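Local coordinates for NAD-dependent epimerase/dehydratase domain-containing protein (Ruegeria pomeroyi DSS-3, PDB 3IUS) that is of unknown function but probably binds NAD or a related dinucleotide in a Rossmann-type fold, at residues A[17-22]-A[187-192]; A[159-164]-A[220-225]. One frame throughout, in Å; residues are numbered along the deposited sequence. Where two conformers were deposited one is given.

From the N terminus, the first strand, 7-11, leads into helix 15-24, whose residues 17-22 meet residues 187-192 of helix 185-197, with 164 residues between the segments, in interaction 1. The chain between them lays down most of the parallel sheet and, past strand 146-155, a loop holding residues 159-164. Helix 215-226 then comes back to that loop and closes interaction 2 with 55 residues between its segments. Because 159-164 lies inside the first closure and 220-225 beyond it, the two cross. Interaction 1 joins two helices of the Rossmann-type core; interaction 2 ties the loop after strand 146-155 to a peripheral helix. Their centres are 23 Å apart, and they do not touch.

Interaction 1. Residues A[17-22]-A[187-192]; sequences ARVLSR and DIAQVL. With EDO (1,2-ethanediol), chain E.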
loop_
_atom_site.group_PDB
_atom_site.type_symbol
_atom_site.label_atom_id
_atom_site.label_comp_id
_atom_site.label_asym_id
_atom_site.label_seq_id
_atom_site.Cartn_x
_atom_site.Cartn_y
_atom_site.Cartn_z
ATOM N N ALA A 17 2.872 -4.456 6.283
ATOM C CA ALA A 17 3.068 -4.261 7.718
ATOM C C ALA A 17 4.184 -5.149 8.286
ATOM O O ALA A 17 4.854 -4.776 9.244
ATOM C CB ALA A 17 1.757 -4.497 8.467
ATOM N N ARG A 18 4.385 -6.320 7.686
ATOM C CA ARG A 18 5.435 -7.235 8.131
ATOM C C ARG A 18 6.840 -6.702 7.865
ATOM O O ARG A 18 7.753 -6.929 8.662
ATOM C CB ARG A 18 5.249 -8.622 7.508
ATOM C CG ARG A 18 4.076 -9.369 8.112
ATOM C CD ARG A 18 3.699 -10.592 7.309
ATOM N NE ARG A 18 2.330 -10.993 7.616
ATOM C CZ ARG A 18 1.735 -12.076 7.132
ATOM N NH1 ARG A 18 2.394 -12.883 6.311
ATOM N NH2 ARG A 18 0.480 -12.349 7.473
ATOM N N VAL A 19 7.025 -5.998 6.752
ATOM C CA VAL A 19 8.322 -5.396 6.483
ATOM C C VAL A 19 8.604 -4.305 7.510
ATOM O O VAL A 19 9.731 -4.175 7.981
ATOM C CB VAL A 19 8.444 -4.832 5.053
ATOM C CG1 VAL A 19 8.058 -5.888 4.031
ATOM C CG2 VAL A 19 7.607 -3.584 4.894
ATOM N N LEU A 20 7.576 -3.547 7.873
ATOM C CA LEU A 20 7.722 -2.523 8.900
ATOM C C LEU A 20 8.058 -3.158 10.242
ATOM O O LEU A 20 8.990 -2.723 10.919
ATOM C CB LEU A 20 6.444 -1.701 9.026
ATOM C CG LEU A 20 6.461 -0.667 10.151
ATOM C CD1 LEU A 20 7.599 0.324 9.962
ATOM C CD2 LEU A 20 5.120 0.046 10.239
ATOM N N SER A 21 7.303 -4.183 10.628
ATOM C CA SER A 21 7.534 -4.838 11.920
ATOM C C SER A 21 8.937 -5.459 12.041
ATOM O O SER A 21 9.562 -5.391 13.102
ATOM C CB SER A 21 6.413 -5.834 12.273
ATOM O OG SER A 21 6.368 -6.941 11.385
ATOM N N ARG A 22 9.447 -6.037 10.959
ATOM C CA ARG A 22 10.782 -6.615 10.983
ATOM C C ARG A 22 11.844 -5.540 11.210
ATOM O O ARG A 22 12.934 -5.833 11.704
ATOM C CB ARG A 22 11.064 -7.395 9.696
ATOM C CG ARG A 22 10.151 -8.591 9.481
ATOM C CD ARG A 22 10.426 -9.277 8.144
ATOM N NE ARG A 22 9.497 -10.378 7.900
ATOM C CZ ARG A 22 8.604 -10.408 6.914
ATOM N NH1 ARG A 22 8.520 -9.402 6.054
ATOM N NH2 ARG A 22 7.804 -11.452 6.782
ATOM N N ASP A 187 10.270 1.017 0.620
ATOM C CA ASP A 187 10.039 2.451 0.644
ATOM C C ASP A 187 8.759 2.812 1.392
ATOM O O ASP A 187 8.679 3.861 2.038
ATOM C CB ASP A 187 10.054 3.026 -0.773
ATOM C CG ASP A 187 11.469 3.225 -1.296
ATOM O OD1 ASP A 187 12.363 3.517 -0.467
ATOM O OD2 ASP A 187 11.694 3.082 -2.518
ATOM N N ILE A 188 7.757 1.944 1.323
ATOM C CA ILE A 188 6.585 2.140 2.166
ATOM C C ILE A 188 7.006 2.113 3.637
ATOM O O ILE A 188 6.583 2.957 4.444
ATOM C CB ILE A 188 5.509 1.067 1.931
ATOM C CG1 ILE A 188 5.084 1.044 0.458
ATOM C CG2 ILE A 188 4.314 1.331 2.845
ATOM C CD1 ILE A 188 4.183 -0.144 0.084
ATOM N N ALA A 189 7.854 1.149 3.984
ATOM C CA ALA A 189 8.334 1.018 5.358
ATOM C C ALA A 189 9.044 2.294 5.817
ATOM O O ALA A 189 8.863 2.745 6.951
ATOM C CB ALA A 189 9.249 -0.195 5.491
ATOM N N GLN A 190 9.838 2.876 4.919
ATOM C CA GLN A 190 10.529 4.130 5.187
ATOM C C GLN A 190 9.549 5.245 5.519
ATOM O O GLN A 190 9.722 5.978 6.496
ATOM C CB GLN A 190 11.357 4.557 3.974
ATOM C CG GLN A 190 12.740 3.951 3.901
ATOM C CD GLN A 190 13.699 4.830 3.115
ATOM O OE1 GLN A 190 14.623 5.413 3.677
ATOM N NE2 GLN A 190 13.467 4.944 1.814
ATOM N N VAL A 191 8.527 5.381 4.683
ATOM C CA VAL A 191 7.527 6.427 4.862
ATOM C C VAL A 191 6.787 6.285 6.193
ATOM O O VAL A 191 6.648 7.253 6.957
ATOM C CB VAL A 191 6.523 6.437 3.685
ATOM C CG1 VAL A 191 5.326 7.331 4.000
ATOM C CG2 VAL A 191 7.219 6.878 2.400
ATOM N N LEU A 192 6.317 5.075 6.473
ATOM C CA LEU A 192 5.600 4.802 7.714
ATOM C C LEU A 192 6.464 5.148 8.920
ATOM O O LEU A 192 6.023 5.847 9.842
ATOM C CB LEU A 192 5.152 3.338 7.764
ATOM C CG LEU A 192 4.044 3.001 6.764
ATOM C CD1 LEU A 192 3.678 1.504 6.796
ATOM C CD2 LEU A 192 2.820 3.874 7.027
HETATM C C1 EDO E . 12.261 -5.851 5.861
HETATM O O1 EDO E . 12.144 -5.003 7.068
HETATM C C2 EDO E . 11.811 -7.276 6.017
HETATM O O2 EDO E . 11.083 -8.153 5.189
#
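Helices 15-24 and 185-197 pack through residues 17-22 and 187-192, the segment axes approaching to 8.9 Å and crossing at -63°. The backbones are closest at L20 and A189, whose CA atoms are 5.0 Å apart; the small side chain of A189 is consistent with so close an approach. Its methyl, CB, meets CG2 of V19, in the conformer given, at 3.8 Å.

L20 forks over the partner helix. Its CD1 lies near the backbone O of A189, while CD2 reaches L192 and touches CD1 of that residue at 4.0 Å. The two leucine side chains cross obliquely, CD2 of L20 lying against both CD1 and CB of L192. CG of L20 stands anti to the backbone N (chi1 176°), which helps carry the fork across to the second helix. Further along helix 185-197, M196 also touches L20, and L192 rests on F149 of strand 146-155, so L192 links the pair to the sheet.

At the margin a 1,2-ethanediol, probably from the crystallisation liquor, spans about one turn of the first helix, from V19 to R22: its O1 donates to the backbone O of V19 (2.7 Å), and in the conformer given NH1 of R22 donates to its O2 (3.0 Å) along a bent path of 131°.

A17 occupies the alanine position of a GxGxxA-like sequence, and helix 15-24 follows strand 7-11, consistent with the first beta-alpha unit of a dinucleotide-binding Rossmann fold, here packed against a later helix of the same core.

Interaction 2. Residues A[159-164]-A[220-225]; sequences RGPFSK and AYAAEL
Residues 159-164, a loop whose 161-164 part has helical backbone angles without regular helical bonding, lie against helix 215-226 at residues 220-225, with the CA atoms of P161 and A222 6.4 Å apart. The contact belongs to the periphery of this Rossmann-type protein: the loop follows core strand 146-155 and meets helix 215-226, the centre of the contact lying about 20 Å from the centre of the chain.

P161 leads with its ring. CG touches CB of A222 at 3.6 Å, and CB of the proline lies close to the same methyl, so the methyl meets the CB-CG edge of the pyrrolidine. P161 also serves its neighbour: its CG stands 4.0 Å above one face of the F162 ring, displaced toward the rim, and this backs the phenyl group on the loop side.

F162 reaches further along the helix. Its CG is anti to its carbonyl carbon (chi1 -56°), and from there the ring extends toward A222 and L225. CE1 approaches the backbone O of A222 at 3.6 Å, obliquely to the ring, and comes within 4.0 Å of CB of that alanine. The phenyl also touches Q226 on the same helix and Q281 of helix 273-282, so it meets two helices. An alanine at F162 is likely to leave CD1 of L225 without the phenyl edge it rests against and P161 without the ring it backs, with the loop then held to this helix segment mainly by P161 on A222.

Within the helix, CG of L225 lies over one face of the Y221 ring, again near the rim. The same leucine meets F162 through a methyl: CD1 sits at the phenyl edge, near the ring plane, 3.9 Å from CZ.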
loop_
_atom_site.group_PDB
_atom_site.type_symbol
_atom_site.label_atom_id
_atom_site.label_comp_id
_atom_site.label_asym_id
_atom_site.label_seq_id
_atom_site.Cartn_x
_atom_site.Cartn_y
_atom_site.Cartn_z
ATOM N N ARG A 159 7.070 -10.596 -4.113
ATOM C CA ARG A 159 6.024 -10.016 -4.944
ATOM C C ARG A 159 6.638 -9.289 -6.137
ATOM O O ARG A 159 6.473 -8.078 -6.303
ATOM C CB ARG A 159 5.127 -9.087 -4.126
ATOM C CG ARG A 159 3.852 -8.678 -4.847
ATOM C CD ARG A 159 2.872 -7.999 -3.908
ATOM N NE ARG A 159 2.315 -8.932 -2.931
ATOM C CZ ARG A 159 1.540 -8.564 -1.917
ATOM N NH1 ARG A 159 1.238 -7.284 -1.752
ATOM N NH2 ARG A 159 1.073 -9.471 -1.069
ATOM N N GLY A 160 7.358 -10.048 -6.959
ATOM C CA GLY A 160 8.033 -9.502 -8.119
ATOM C C GLY A 160 7.672 -10.272 -9.373
ATOM O O GLY A 160 6.948 -11.265 -9.305
ATOM N N PRO A 161 8.191 -9.828 -10.525
ATOM C CA PRO A 161 7.794 -10.373 -11.823
ATOM C C PRO A 161 8.616 -11.578 -12.277
ATOM O O PRO A 161 8.251 -12.207 -13.269
ATOM C CB PRO A 161 8.041 -9.189 -12.748
ATOM C CG PRO A 161 9.295 -8.585 -12.190
ATOM C CD PRO A 161 9.230 -8.793 -10.679
ATOM N N PHE A 162 9.690 -11.902 -11.564
ATOM C CA PHE A 162 10.581 -12.979 -11.992
ATOM C C PHE A 162 10.018 -14.370 -11.709
ATOM O O PHE A 162 10.399 -15.345 -12.356
ATOM C CB PHE A 162 11.977 -12.800 -11.391
ATOM C CG PHE A 162 12.590 -11.467 -11.709
ATOM C CD1 PHE A 162 13.137 -11.222 -12.954
ATOM C CD2 PHE A 162 12.587 -10.445 -10.774
ATOM C CE1 PHE A 162 13.684 -9.996 -13.255
ATOM C CE2 PHE A 162 13.137 -9.219 -11.069
ATOM C CZ PHE A 162 13.683 -8.986 -12.308
ATOM N N SER A 163 9.105 -14.454 -10.746
ATOM C CA SER A 163 8.370 -15.688 -10.495
ATOM C C SER A 163 7.379 -15.927 -11.630
ATOM O O SER A 163 7.031 -17.062 -11.948
ATOM C CB SER A 163 7.606 -15.581 -9.177
ATOM O OG SER A 163 6.580 -14.607 -9.272
ATOM N N LYS A 164 6.948 -14.830 -12.239
ATOM C CA LYS A 164 5.895 -14.824 -13.246
ATOM C C LYS A 164 6.383 -15.295 -14.622
ATOM O O LYS A 164 5.587 -15.495 -15.542
ATOM C CB LYS A 164 5.324 -13.405 -13.321
ATOM C CG LYS A 164 4.279 -13.133 -14.383
ATOM C CD LYS A 164 3.616 -11.793 -14.086
ATOM C CE LYS A 164 3.198 -11.053 -15.349
ATOM N NZ LYS A 164 2.782 -9.648 -15.042
ATOM N N ALA A 220 8.329 -6.225 -19.753
ATOM C CA ALA A 220 9.416 -6.265 -20.723
ATOM C C ALA A 220 10.786 -6.228 -20.047
ATOM O O ALA A 220 11.688 -6.963 -20.416
ATOM C CB ALA A 220 9.283 -5.119 -21.723
ATOM N N TYR A 221 10.944 -5.361 -19.050
ATOM C CA TYR A 221 12.249 -5.203 -18.414
ATOM C C TYR A 221 12.643 -6.436 -17.605
ATOM O O TYR A 221 13.815 -6.813 -17.565
ATOM C CB TYR A 221 12.289 -3.945 -17.529
ATOM C CG TYR A 221 13.698 -3.557 -17.147
ATOM C CD1 TYR A 221 14.658 -3.311 -18.124
ATOM C CD2 TYR A 221 14.077 -3.442 -15.813
ATOM C CE1 TYR A 221 15.950 -2.962 -17.785
ATOM C CE2 TYR A 221 15.367 -3.097 -15.467
ATOM C CZ TYR A 221 16.297 -2.850 -16.455
ATOM O OH TYR A 221 17.583 -2.503 -16.115
ATOM N N ALA A 222 11.664 -7.064 -16.965
ATOM C CA ALA A 222 11.911 -8.281 -16.206
ATOM C C ALA A 222 12.415 -9.368 -17.161
ATOM O O ALA A 222 13.372 -10.080 -16.863
ATOM C CB ALA A 222 10.643 -8.733 -15.500
ATOM N N ALA A 223 11.782 -9.464 -18.323
ATOM C CA ALA A 223 12.199 -10.451 -19.330
ATOM C C ALA A 223 13.622 -10.158 -19.807
ATOM O O ALA A 223 14.457 -11.056 -19.914
ATOM C CB ALA A 223 11.233 -10.460 -20.499
ATOM N N GLU A 224 13.894 -8.891 -20.084
ATOM C CA GLU A 224 15.224 -8.464 -20.497
ATOM C C GLU A 224 16.294 -8.877 -19.478
ATOM O O GLU A 224 17.320 -9.442 -19.839
ATOM C CB GLU A 224 15.236 -6.950 -20.717
ATOM C CG GLU A 224 16.569 -6.376 -21.160
ATOM C CD GLU A 224 16.525 -4.863 -21.316
ATOM O OE1 GLU A 224 15.420 -4.316 -21.512
ATOM O OE2 GLU A 224 17.596 -4.223 -21.241
ATOM N N LEU A 225 16.057 -8.576 -18.203
ATOM C CA LEU A 225 16.990 -8.945 -17.140
ATOM C C LEU A 225 17.259 -10.449 -17.061
ATOM O O LEU A 225 18.359 -10.876 -16.697
ATOM C CB LEU A 225 16.476 -8.445 -15.792
ATOM C CG LEU A 225 16.589 -6.939 -15.599
ATOM C CD1 LEU A 225 15.888 -6.500 -14.314
ATOM C CD2 LEU A 225 18.049 -6.504 -15.590
#